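Local coordinates for protein amidohydrolase (Pseudomonas aeruginosa, PDB 2I5G) that probably acts as a metal-dependent dipeptidase of the membrane dipeptidase (M19) family, built on a TIM-barrel fold, at residues A[208-213]-A[226-231]; A[181-186]-A[232-237]; A[66-71]-A[84-89]. The protein carries 2 engineered substitutions. One frame throughout, in Å; residues are numbered along the deposited sequence.

Interaction 1. Residues A[208-213]-A[226-231]; sequences VGVTMF and DDYAEA
Tyr228 reaches Met212 because its CG stands anti to the backbone N (chi1 -177°), carrying the ring away from helix 225-239 toward the chain that follows strand 207-210. Met212 CB covers the ring face directly from its backbone position, in a CH-pi contact 3.6 Å from the centroid of the Tyr228 ring and 15° off the normal. With CG held between backbone N and carbonyl carbon (chi1 56°), the selenomethionine chain runs on obliquely, and its selenium lies 4.7 Å from that centroid as a Met-aromatic contact. At the far end of the ring, Tyr228 OH donates to Val210 O at 2.9 Å, approaching from above the carbonyl plane. Beside this bond Val210 CG1 lies 4.1 Å from Tyr228 CE1 and also touches the methyl of Ala231, one helical turn further on. Thr211 turns its side chain away from the helix, and its OG1 bonds to Thr248 O. All five touching residues are buried, and Leu293 and Ile246 also pack on Tyr228. The end of strand 207-210 and the loop after it thus pack on helix 225-239, within a beta-alpha-beta unit of a TIM barrel completed by strand 244-246.

Interaction 2. Residues A[181-186]-A[232-237]; sequences CLPSGL and IEYVMN
Pro183 is the bump of the loop, set against the side of the Tyr234 ring. The pyrrolidine projects toward helix 225-239, its CB 3.4 Å from Tyr234 CD2 and CG slightly farther; the approach is oblique. The same proline also meets Val235, where CD of Pro183 lies 4.1 Å from CG2 of Val235, the two side chains crossing at about a right angle. Pro183 thus fits between the side chains of Tyr234 and Val235.

Tyr234 in turn fills a hollow made by the loop. With CG anti to the backbone N (chi1 179°), the ring reaches out from the helix against the turn closed by Leu186 N to Pro183 O. Leu186 brings CD2 over one ring face, offset toward the rim and 4.2 Å from Tyr234 CD1. Gly185 CA meets the phenol end obliquely, 3.6 Å from Tyr234 OH. No direct hydrogen bond joins the segments. A water donates to Gly185 O at 2.7 Å and only weakly to Tyr234 OH, whose protein partner is Asp195 OD1.

The loop 181-186 leads from strand 177-181 toward helix 195-203, while Val235 and Ile232 rest on Val210 of strand 207-210; Ile232 and Met236 extend the helix packing to strand 244-246 and helix 304-323.

Interaction 3. Residues A[66-71]-A[84-89]; sequences DLVIPV and GKTGIL
The side chains of Val68 and Ile88 cross at a slant on the buried part of a parallel strand pair, where Val68 CB lies 3.7 Å from Ile88 CD1. Three backbone bonds set the register: Thr86 N to Leu67 O, Ile69 N to Thr86 O, and Ile88 N to Ile69 O. The last of these spans 2.9 Å between Ile88 N and Ile69 O. A fourth, Val71 N to Ile88 O, is bent to 117° at the hydrogen and weak. The axes of strands 68-70 and 86-89 cross at -37°, 4.6 Å apart at closest.

The buried part of the contact lies around Gly87 and Val71. Having no side chain, Gly87 lets CG2 of Val71 settle 3.4 Å from Gly87 CA, a position reached with that methyl anti to the carbonyl carbon of Val71. The other methyl, CG1, lies 3.8 Å from Leu89 CB. Across the strand pair, Val68 CG1 meets Thr86 CB, and the threonine hydroxyl is taken up by Leu34 O.

The other end is nearer to solvent: Asp66 is exposed, Leu67 and Lys85 partly so. There the extended lysine chain lies along the backbone of 66-67, and its CD, 3.8 Å from Ile69 CG2, crosses that side chain at about a right angle. Pro70, also exposed, contributes little to the contact. Gly84, with positive phi, ends the preceding helix in a Schellman motif just before the strand.

The chemistry divides accordingly. Main-chain bonds and apolar side chains hold strands 68-70 and 86-92 of this beta-alpha-beta unit together. Lys85 NZ bonds to Ser65 O and Asp66 OD2 forms a salt bridge with Arg23, so no salt bridge crosses between the segments, which implies that charge pairing contributes little to the contact itself.

How the interactions relate
Interactions 1 and 2 are neighbours, their centres 7 Å apart, and both use helix 225-239, with 226-231 in interaction 1 and 232-237 in interaction 2; Val210 also touches Ile232 and Val235. The two strand-side segments are adjacent in the sheet, with probable hydrogen bonds from Thr211 N to Cys181 O (3.0 Å) and from Cys181 N to Gly209 O (3.1 Å). Along the chain interaction 1 is nested within the loop closed by interaction 2. Interaction 3 stands apart, about 25 and 30 Å centre to centre from interactions 1 and 2, in a separate beta-alpha-beta unit. In TIM-barrel enzymes the active site lies at the C-terminal ends of the strands, where segments 208-213 and 181-186 leave the sheet.

Interaction 1. Residues A[208-213]-A[226-231]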
ATOM      1  N   VAL A 208       7.097 -13.928 -21.987  1.00  6.09           N
ATOM      2  CA  VAL A 208       5.738 -14.336 -21.637  1.00  5.49           C
ATOM      3  C   VAL A 208       5.588 -15.834 -21.417  1.00  5.75           C
ATOM      4  O   VAL A 208       5.785 -16.626 -22.335  1.00  5.33           O
ATOM      5  CB  VAL A 208       4.728 -13.945 -22.731  1.00  9.16           C
ATOM      6  CG1 VAL A 208       3.347 -14.518 -22.387  1.00  7.72           C
ATOM      7  CG2 VAL A 208       4.679 -12.427 -22.882  1.00  8.53           C
ATOM      8  N   GLY A 209       5.233 -16.213 -20.193  1.00 14.26           N
ATOM      9  CA  GLY A 209       5.020 -17.615 -19.882  1.00 13.31           C
ATOM     10  C   GLY A 209       3.521 -17.883 -19.948  1.00 14.30           C
ATOM     11  O   GLY A 209       2.744 -17.269 -19.209  1.00 13.65           O
ATOM     12  N   VAL A 210       3.107 -18.781 -20.839  1.00 10.75           N
ATOM     13  CA  VAL A 210       1.692 -19.106 -20.995  1.00 10.86           C
ATOM     14  C   VAL A 210       1.258 -20.097 -19.927  1.00 13.30           C
ATOM     15  O   VAL A 210       1.942 -21.086 -19.673  1.00 12.38           O
ATOM     16  CB  VAL A 210       1.404 -19.707 -22.380  1.00  2.48           C
ATOM     17  CG1 VAL A 210      -0.084 -19.872 -22.573  1.00  1.15           C
ATOM     18  CG2 VAL A 210       1.978 -18.814 -23.460  1.00  2.07           C
ATOM     19  N   THR A 211       0.117 -19.817 -19.303  1.00 17.98           N
ATOM     20  CA  THR A 211      -0.422 -20.666 -18.244  1.00 20.18           C
ATOM     21  C   THR A 211      -1.569 -21.544 -18.742  1.00 21.96           C
ATOM     22  O   THR A 211      -2.005 -21.421 -19.887  1.00 21.16           O
ATOM     23  CB  THR A 211      -0.930 -19.816 -17.061  1.00 22.96           C
ATOM     24  OG1 THR A 211      -1.237 -20.675 -15.957  1.00 24.37           O
ATOM     25  CG2 THR A 211      -2.187 -19.038 -17.458  1.00 21.46           C
HETATM   26  N   MSE A 212      -2.062 -22.416 -17.866  1.00 23.34           N
HETATM   27  CA  MSE A 212      -3.148 -23.333 -18.210  1.00 26.32           C
HETATM   28  C   MSE A 212      -4.282 -23.362 -17.182  1.00 23.69           C
HETATM   29  O   MSE A 212      -5.048 -24.323 -17.126  1.00 23.13           O
HETATM   30  CB  MSE A 212      -2.591 -24.746 -18.369  1.00 71.13           C
HETATM   31  CG  MSE A 212      -1.841 -25.231 -17.143  1.00 80.73           C
HETATM   32 SE   MSE A 212      -1.383 -27.100 -17.212  1.00 96.39          SE
HETATM   33  CE  MSE A 212       0.414 -26.949 -17.882  1.00 90.88           C
ATOM     34  N   PHE A 213      -4.399 -22.313 -16.378  1.00 19.52           N
ATOM     35  CA  PHE A 213      -5.444 -22.271 -15.365  1.00 18.46           C
ATOM     36  C   PHE A 213      -6.843 -22.323 -15.974  1.00 18.76           C
ATOM     37  O   PHE A 213      -7.247 -21.419 -16.707  1.00 18.55           O
ATOM     38  CB  PHE A 213      -5.306 -21.020 -14.509  1.00 22.92           C
ATOM     39  CG  PHE A 213      -5.891 -21.171 -13.148  1.00 23.27           C
ATOM     40  CD1 PHE A 213      -5.369 -22.106 -12.262  1.00 24.61           C
ATOM     41  CD2 PHE A 213      -6.969 -20.393 -12.749  1.00 23.88           C
ATOM     42  CE1 PHE A 213      -5.914 -22.267 -10.993  1.00 26.48           C
ATOM     43  CE2 PHE A 213      -7.523 -20.543 -11.483  1.00 25.26           C
ATOM     44  CZ  PHE A 213      -6.997 -21.480 -10.601  1.00 25.47           C
ATOM     45  N   ASP A 226      -4.394 -30.157 -25.673  1.00 18.35           N
ATOM     46  CA  ASP A 226      -4.347 -29.483 -26.977  1.00 19.34           C
ATOM     47  C   ASP A 226      -4.825 -28.038 -26.936  1.00 18.54           C
ATOM     48  O   ASP A 226      -4.304 -27.190 -27.654  1.00 18.99           O
ATOM     49  CB  ASP A 226      -5.191 -30.244 -27.997  1.00 36.98           C
ATOM     50  CG  ASP A 226      -4.523 -31.511 -28.475  1.00 40.50           C
ATOM     51  OD1 ASP A 226      -3.554 -31.407 -29.254  1.00 41.77           O
ATOM     52  OD2 ASP A 226      -4.963 -32.608 -28.067  1.00 42.44           O
ATOM     53  N   ASP A 227      -5.827 -27.761 -26.111  1.00 18.42           N
ATOM     54  CA  ASP A 227      -6.351 -26.406 -25.990  1.00 18.48           C
ATOM     55  C   ASP A 227      -5.280 -25.504 -25.398  1.00 17.78           C
ATOM     56  O   ASP A 227      -5.291 -24.291 -25.594  1.00 18.60           O
ATOM     57  CB  ASP A 227      -7.594 -26.396 -25.100  1.00 23.12           C
ATOM     58  CG  ASP A 227      -8.783 -27.067 -25.759  1.00 26.15           C
ATOM     59  OD1 ASP A 227      -9.262 -26.551 -26.792  1.00 28.24           O
ATOM     60  OD2 ASP A 227      -9.237 -28.111 -25.247  1.00 27.25           O
ATOM     61  N   TYR A 228      -4.351 -26.113 -24.674  1.00 13.07           N
ATOM     62  CA  TYR A 228      -3.253 -25.385 -24.053  1.00 11.92           C
ATOM     63  C   TYR A 228      -2.233 -25.046 -25.142  1.00 12.01           C
ATOM     64  O   TYR A 228      -1.787 -23.904 -25.253  1.00 12.00           O
ATOM     65  CB  TYR A 228      -2.636 -26.255 -22.954  1.00 11.27           C
ATOM     66  CG  TYR A 228      -1.519 -25.622 -22.158  1.00  9.05           C
ATOM     67  CD1 TYR A 228      -1.523 -24.257 -21.864  1.00  6.92           C
ATOM     68  CD2 TYR A 228      -0.493 -26.409 -21.629  1.00  7.33           C
ATOM     69  CE1 TYR A 228      -0.536 -23.691 -21.056  1.00  6.05           C
ATOM     70  CE2 TYR A 228       0.495 -25.856 -20.820  1.00  7.44           C
ATOM     71  CZ  TYR A 228       0.466 -24.497 -20.533  1.00  6.45           C
ATOM     72  OH  TYR A 228       1.417 -23.960 -19.694  1.00  8.07           O
ATOM     73  N   ALA A 229      -1.875 -26.036 -25.951  1.00 15.09           N
ATOM     74  CA  ALA A 229      -0.933 -25.805 -27.040  1.00 15.63           C
ATOM     75  C   ALA A 229      -1.513 -24.721 -27.943  1.00 16.80           C
ATOM     76  O   ALA A 229      -0.787 -23.876 -28.457  1.00 18.05           O
ATOM     77  CB  ALA A 229      -0.725 -27.083 -27.834  1.00  6.73           C
ATOM     78  N   GLU A 230      -2.828 -24.751 -28.133  1.00 17.17           N
ATOM     79  CA  GLU A 230      -3.505 -23.764 -28.966  1.00 17.78           C
ATOM     80  C   GLU A 230      -3.215 -22.357 -28.458  1.00 17.17           C
ATOM     81  O   GLU A 230      -2.868 -21.459 -29.229  1.00 16.81           O
ATOM     82  CB  GLU A 230      -5.015 -24.012 -28.951  1.00 38.19           C
ATOM     83  CG  GLU A 230      -5.841 -22.915 -29.608  1.00 40.61           C
ATOM     84  CD  GLU A 230      -7.338 -23.197 -29.571  1.00 45.36           C
ATOM     85  OE1 GLU A 230      -8.126 -22.300 -29.953  1.00 44.20           O
ATOM     86  OE2 GLU A 230      -7.731 -24.313 -29.165  1.00 48.98           O
ATOM     87  N   ALA A 231      -3.359 -22.168 -27.151  1.00 18.19           N
ATOM     88  CA  ALA A 231      -3.113 -20.865 -26.557  1.00 16.78           C
ATOM     89  C   ALA A 231      -1.630 -20.515 -26.647  1.00 16.57           C
ATOM     90  O   ALA A 231      -1.273 -19.361 -26.865  1.00 17.72           O
ATOM     91  CB  ALA A 231      -3.583 -20.852 -25.100  1.00  3.29           C
TER

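Interaction 2. Residues A[181-186]-A[232-237]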
ATOM      1  N   CYS A 181       0.157 -16.329 -17.755  1.00  1.69           N
ATOM      2  CA  CYS A 181      -1.061 -15.664 -18.204  1.00  1.74           C
ATOM      3  C   CYS A 181      -1.604 -16.284 -19.487  1.00  1.14           C
ATOM      4  O   CYS A 181      -0.982 -17.153 -20.088  1.00  1.14           O
ATOM      5  CB  CYS A 181      -0.794 -14.185 -18.442  1.00 24.38           C
ATOM      6  SG  CYS A 181       0.315 -13.924 -19.827  1.00 31.67           S
ATOM      7  N   LEU A 182      -2.775 -15.824 -19.898  1.00  8.80           N
ATOM      8  CA  LEU A 182      -3.413 -16.326 -21.099  1.00  7.62           C
ATOM      9  C   LEU A 182      -3.960 -15.177 -21.925  1.00  7.43           C
ATOM     10  O   LEU A 182      -4.261 -14.110 -21.396  1.00  7.58           O
ATOM     11  CB  LEU A 182      -4.531 -17.292 -20.726  1.00  9.30           C
ATOM     12  CG  LEU A 182      -4.039 -18.668 -20.286  1.00 11.16           C
ATOM     13  CD1 LEU A 182      -5.208 -19.516 -19.792  1.00 12.30           C
ATOM     14  CD2 LEU A 182      -3.344 -19.335 -21.463  1.00 11.86           C
ATOM     15  N   PRO A 183      -4.107 -15.387 -23.244  1.00  8.07           N
ATOM     16  CA  PRO A 183      -4.616 -14.368 -24.165  1.00  6.88           C
ATOM     17  C   PRO A 183      -6.100 -14.071 -23.999  1.00  8.12           C
ATOM     18  O   PRO A 183      -6.925 -14.983 -23.987  1.00  7.80           O
ATOM     19  CB  PRO A 183      -4.301 -14.969 -25.523  1.00  4.59           C
ATOM     20  CG  PRO A 183      -4.567 -16.413 -25.283  1.00  4.64           C
ATOM     21  CD  PRO A 183      -3.882 -16.659 -23.956  1.00  6.87           C
ATOM     22  N   SER A 184      -6.439 -12.792 -23.873  1.00 13.63           N
ATOM     23  CA  SER A 184      -7.835 -12.403 -23.734  1.00 14.60           C
ATOM     24  C   SER A 184      -8.512 -12.488 -25.104  1.00 17.35           C
ATOM     25  O   SER A 184      -9.719 -12.296 -25.231  1.00 17.80           O
ATOM     26  CB  SER A 184      -7.937 -10.988 -23.167  1.00 10.66           C
ATOM     27  OG  SER A 184      -7.186 -10.084 -23.946  1.00 13.25           O
ATOM     28  N   GLY A 185      -7.714 -12.784 -26.127  1.00 17.27           N
ATOM     29  CA  GLY A 185      -8.241 -12.924 -27.470  1.00 16.78           C
ATOM     30  C   GLY A 185      -8.917 -14.276 -27.609  1.00 17.04           C
ATOM     31  O   GLY A 185      -9.439 -14.623 -28.667  1.00 16.40           O
ATOM     32  N   LEU A 186      -8.898 -15.050 -26.527  1.00 15.39           N
ATOM     33  CA  LEU A 186      -9.532 -16.364 -26.509  1.00 13.81           C
ATOM     34  C   LEU A 186     -10.570 -16.420 -25.388  1.00 13.47           C
ATOM     35  O   LEU A 186     -11.570 -17.122 -25.496  1.00 14.38           O
ATOM     36  CB  LEU A 186      -8.483 -17.455 -26.299  1.00 16.52           C
ATOM     37  CG  LEU A 186      -7.392 -17.545 -27.362  1.00 17.37           C
ATOM     38  CD1 LEU A 186      -6.400 -18.636 -26.990  1.00 15.21           C
ATOM     39  CD2 LEU A 186      -8.021 -17.832 -28.717  1.00 15.97           C
ATOM     40  N   ILE A 232      -0.769 -21.514 -26.491  1.00 12.20           N
ATOM     41  CA  ILE A 232       0.667 -21.288 -26.562  1.00 12.50           C
ATOM     42  C   ILE A 232       1.088 -20.886 -27.967  1.00 13.45           C
ATOM     43  O   ILE A 232       2.058 -20.143 -28.147  1.00 15.74           O
ATOM     44  CB  ILE A 232       1.453 -22.545 -26.114  1.00  5.68           C
ATOM     45  CG1 ILE A 232       1.273 -22.740 -24.606  1.00  4.05           C
ATOM     46  CG2 ILE A 232       2.936 -22.406 -26.457  1.00  5.28           C
ATOM     47  CD1 ILE A 232       1.963 -23.932 -24.063  1.00  5.84           C
ATOM     48  N   GLU A 233       0.356 -21.365 -28.963  1.00 18.13           N
ATOM     49  CA  GLU A 233       0.670 -21.032 -30.344  1.00 17.71           C
ATOM     50  C   GLU A 233       0.107 -19.650 -30.687  1.00 18.19           C
ATOM     51  O   GLU A 233       0.711 -18.904 -31.460  1.00 18.03           O
ATOM     52  CB  GLU A 233       0.111 -22.114 -31.268  1.00 17.10           C
ATOM     53  CG  GLU A 233       0.673 -23.494 -30.932  1.00 22.61           C
ATOM     54  CD  GLU A 233      -0.050 -24.647 -31.626  1.00 25.09           C
ATOM     55  OE1 GLU A 233      -1.300 -24.658 -31.643  1.00 24.32           O
ATOM     56  OE2 GLU A 233       0.640 -25.557 -32.138  1.00 27.89           O
ATOM     57  N   TYR A 234      -1.036 -19.310 -30.095  1.00 11.26           N
ATOM     58  CA  TYR A 234      -1.665 -18.014 -30.323  1.00 10.24           C
ATOM     59  C   TYR A 234      -0.711 -16.938 -29.830  1.00 11.29           C
ATOM     60  O   TYR A 234      -0.474 -15.945 -30.513  1.00 12.35           O
ATOM     61  CB  TYR A 234      -2.984 -17.914 -29.545  1.00  9.07           C
ATOM     62  CG  TYR A 234      -3.719 -16.593 -29.680  1.00  8.47           C
ATOM     63  CD1 TYR A 234      -4.637 -16.377 -30.703  1.00  9.15           C
ATOM     64  CD2 TYR A 234      -3.496 -15.557 -28.777  1.00 10.15           C
ATOM     65  CE1 TYR A 234      -5.321 -15.155 -30.826  1.00  6.34           C
ATOM     66  CE2 TYR A 234      -4.171 -14.335 -28.889  1.00  8.50           C
ATOM     67  CZ  TYR A 234      -5.084 -14.140 -29.915  1.00  8.83           C
ATOM     68  OH  TYR A 234      -5.760 -12.935 -30.010  1.00  7.15           O
ATOM     69  N   VAL A 235      -0.155 -17.149 -28.639  1.00 12.81           N
ATOM     70  CA  VAL A 235       0.765 -16.189 -28.037  1.00 13.52           C
ATOM     71  C   VAL A 235       2.064 -16.098 -28.811  1.00 14.26           C
ATOM     72  O   VAL A 235       2.589 -15.008 -29.023  1.00 14.66           O
ATOM     73  CB  VAL A 235       1.090 -16.553 -26.551  1.00  9.65           C
ATOM     74  CG1 VAL A 235       2.204 -15.657 -26.017  1.00  6.38           C
ATOM     75  CG2 VAL A 235      -0.152 -16.390 -25.690  1.00  9.00           C
HETATM   76  N   MSE A 236       2.589 -17.242 -29.228  1.00 16.89           N
HETATM   77  CA  MSE A 236       3.835 -17.245 -29.977  1.00 19.56           C
HETATM   78  C   MSE A 236       3.652 -16.547 -31.318  1.00 18.37           C
HETATM   79  O   MSE A 236       4.619 -16.096 -31.930  1.00 17.39           O
HETATM   80  CB  MSE A 236       4.324 -18.673 -30.199  1.00 33.75           C
HETATM   81  CG  MSE A 236       5.676 -18.733 -30.884  1.00 40.53           C
HETATM   82 SE   MSE A 236       6.404 -20.511 -30.981  1.00 52.69          SE
HETATM   83  CE  MSE A 236       5.485 -21.093 -32.582  1.00 47.65           C
ATOM     84  N   ASN A 237       2.406 -16.458 -31.772  1.00 21.38           N
ATOM     85  CA  ASN A 237       2.109 -15.798 -33.037  1.00 21.16           C
ATOM     86  C   ASN A 237       2.309 -14.285 -32.932  1.00 22.49           C
ATOM     87  O   ASN A 237       2.524 -13.610 -33.941  1.00 24.12           O
ATOM     88  CB  ASN A 237       0.671 -16.104 -33.461  1.00 26.85           C
ATOM     89  CG  ASN A 237       0.218 -15.265 -34.649  1.00 27.25           C
ATOM     90  OD1 ASN A 237       0.817 -15.308 -35.724  1.00 27.08           O
ATOM     91  ND2 ASN A 237      -0.851 -14.498 -34.457  1.00 26.80           N
TER
HETATM   92  O   HOH W   1      -9.016 -13.052 -30.820  1.00 30.21           O

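Interaction 3. Residues A[66-71]-A[84-89]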
ATOM      1  N   ASP A  66      18.153 -34.913  -2.229  1.00 18.30           N
ATOM      2  CA  ASP A  66      18.424 -35.932  -3.232  1.00 18.74           C
ATOM      3  C   ASP A  66      17.455 -35.793  -4.405  1.00 18.62           C
ATOM      4  O   ASP A  66      17.576 -36.490  -5.410  1.00 19.62           O
ATOM      5  CB  ASP A  66      18.302 -37.318  -2.596  1.00 18.51           C
ATOM      6  CG  ASP A  66      16.933 -37.562  -1.988  1.00 20.31           C
ATOM      7  OD1 ASP A  66      16.402 -36.648  -1.324  1.00 20.49           O
ATOM      8  OD2 ASP A  66      16.395 -38.676  -2.164  1.00 20.94           O
ATOM      9  N   LEU A  67      16.505 -34.874  -4.265  1.00 19.28           N
ATOM     10  CA  LEU A  67      15.489 -34.618  -5.281  1.00 18.82           C
ATOM     11  C   LEU A  67      15.558 -33.203  -5.834  1.00 18.95           C
ATOM     12  O   LEU A  67      15.371 -32.987  -7.029  1.00 19.91           O
ATOM     13  CB  LEU A  67      14.090 -34.841  -4.693  1.00 14.84           C
ATOM     14  CG  LEU A  67      13.479 -36.247  -4.754  1.00 14.03           C
ATOM     15  CD1 LEU A  67      14.551 -37.302  -4.524  1.00 10.13           C
ATOM     16  CD2 LEU A  67      12.346 -36.352  -3.730  1.00 13.78           C
ATOM     17  N   VAL A  68      15.826 -32.237  -4.959  1.00 12.09           N
ATOM     18  CA  VAL A  68      15.877 -30.843  -5.368  1.00 11.30           C
ATOM     19  C   VAL A  68      17.058 -30.071  -4.787  1.00 10.94           C
ATOM     20  O   VAL A  68      17.647 -30.472  -3.783  1.00 12.26           O
ATOM     21  CB  VAL A  68      14.575 -30.116  -4.957  1.00 21.59           C
ATOM     22  CG1 VAL A  68      13.374 -30.777  -5.621  1.00 21.36           C
ATOM     23  CG2 VAL A  68      14.421 -30.150  -3.441  1.00 22.00           C
ATOM     24  N   ILE A  69      17.386 -28.955  -5.438  1.00 14.29           N
ATOM     25  CA  ILE A  69      18.474 -28.072  -5.025  1.00 12.06           C
ATOM     26  C   ILE A  69      18.040 -26.641  -5.326  1.00 10.94           C
ATOM     27  O   ILE A  69      17.259 -26.396  -6.252  1.00  9.58           O
ATOM     28  CB  ILE A  69      19.777 -28.338  -5.810  1.00  4.62           C
ATOM     29  CG1 ILE A  69      19.560 -28.017  -7.294  1.00  7.01           C
ATOM     30  CG2 ILE A  69      20.226 -29.769  -5.611  1.00  1.14           C
ATOM     31  CD1 ILE A  69      20.780 -28.254  -8.168  1.00 10.19           C
ATOM     32  N   PRO A  70      18.554 -25.677  -4.552  1.00  7.62           N
ATOM     33  CA  PRO A  70      18.241 -24.252  -4.701  1.00  7.58           C
ATOM     34  C   PRO A  70      18.664 -23.740  -6.063  1.00  6.30           C
ATOM     35  O   PRO A  70      19.521 -24.332  -6.707  1.00  8.46           O
ATOM     36  CB  PRO A  70      19.061 -23.596  -3.591  1.00  2.86           C
ATOM     37  CG  PRO A  70      19.273 -24.694  -2.597  1.00  1.39           C
ATOM     38  CD  PRO A  70      19.538 -25.880  -3.477  1.00  3.32           C
ATOM     39  N   VAL A  71      18.070 -22.635  -6.491  1.00  8.27           N
ATOM     40  CA  VAL A  71      18.411 -22.017  -7.770  1.00  9.48           C
ATOM     41  C   VAL A  71      18.590 -20.516  -7.591  1.00 11.47           C
ATOM     42  O   VAL A  71      17.634 -19.810  -7.290  1.00 13.81           O
ATOM     43  CB  VAL A  71      17.315 -22.252  -8.832  1.00  7.75           C
ATOM     44  CG1 VAL A  71      17.534 -21.335 -10.025  1.00  4.48           C
ATOM     45  CG2 VAL A  71      17.353 -23.691  -9.295  1.00  7.48           C
ATOM     46  N   GLY A  84      20.489 -34.877 -12.300  1.00 19.65           N
ATOM     47  CA  GLY A  84      19.233 -35.594 -12.182  1.00 18.09           C
ATOM     48  C   GLY A  84      18.383 -35.093 -11.029  1.00 17.98           C
ATOM     49  O   GLY A  84      17.841 -35.884 -10.255  1.00 19.75           O
ATOM     50  N   LYS A  85      18.270 -33.775 -10.909  1.00  9.82           N
ATOM     51  CA  LYS A  85      17.477 -33.177  -9.847  1.00  8.14           C
ATOM     52  C   LYS A  85      16.662 -32.019 -10.378  1.00  8.23           C
ATOM     53  O   LYS A  85      16.800 -31.630 -11.539  1.00  6.90           O
ATOM     54  CB  LYS A  85      18.379 -32.694  -8.705  1.00 10.39           C
ATOM     55  CG  LYS A  85      18.991 -33.822  -7.891  1.00 11.86           C
ATOM     56  CD  LYS A  85      19.948 -33.306  -6.835  1.00 12.68           C
ATOM     57  CE  LYS A  85      20.707 -34.453  -6.206  1.00 14.15           C
ATOM     58  NZ  LYS A  85      21.702 -33.970  -5.218  1.00 18.55           N
ATOM     59  N   THR A  86      15.809 -31.475  -9.518  1.00 11.96           N
ATOM     60  CA  THR A  86      14.959 -30.355  -9.884  1.00 12.07           C
ATOM     61  C   THR A  86      15.381 -29.097  -9.157  1.00 12.19           C
ATOM     62  O   THR A  86      15.392 -29.046  -7.927  1.00  9.93           O
ATOM     63  CB  THR A  86      13.485 -30.644  -9.556  1.00 14.89           C
ATOM     64  OG1 THR A  86      12.943 -31.521 -10.547  1.00 15.46           O
ATOM     65  CG2 THR A  86      12.680 -29.355  -9.527  1.00 14.86           C
ATOM     66  N   GLY A  87      15.718 -28.076  -9.928  1.00 16.79           N
ATOM     67  CA  GLY A  87      16.137 -26.828  -9.332  1.00 18.25           C
ATOM     68  C   GLY A  87      14.927 -26.052  -8.881  1.00 18.98           C
ATOM     69  O   GLY A  87      13.896 -26.063  -9.555  1.00 21.86           O
ATOM     70  N   ILE A  88      15.046 -25.384  -7.739  1.00 11.21           N
ATOM     71  CA  ILE A  88      13.946 -24.595  -7.206  1.00  9.46           C
ATOM     72  C   ILE A  88      14.330 -23.134  -7.055  1.00  7.21           C
ATOM     73  O   ILE A  88      15.241 -22.787  -6.309  1.00  5.21           O
ATOM     74  CB  ILE A  88      13.465 -25.174  -5.858  1.00  6.20           C
ATOM     75  CG1 ILE A  88      12.757 -26.505  -6.123  1.00  7.04           C
ATOM     76  CG2 ILE A  88      12.523 -24.201  -5.153  1.00  5.14           C
ATOM     77  CD1 ILE A  88      12.246 -27.180  -4.883  1.00 12.30           C
ATOM     78  N   LEU A  89      13.622 -22.290  -7.797  1.00  9.89           N
ATOM     79  CA  LEU A  89      13.851 -20.853  -7.797  1.00  9.31           C
ATOM     80  C   LEU A  89      12.731 -20.139  -7.037  1.00  9.26           C
ATOM     81  O   LEU A  89      11.572 -20.148  -7.457  1.00 10.47           O
ATOM     82  CB  LEU A  89      13.930 -20.359  -9.249  1.00  9.00           C
ATOM     83  CG  LEU A  89      13.723 -18.872  -9.566  1.00 10.54           C
ATOM     84  CD1 LEU A  89      14.640 -18.038  -8.699  1.00 10.01           C
ATOM     85  CD2 LEU A  89      13.979 -18.606 -11.056  1.00  9.47           C
TER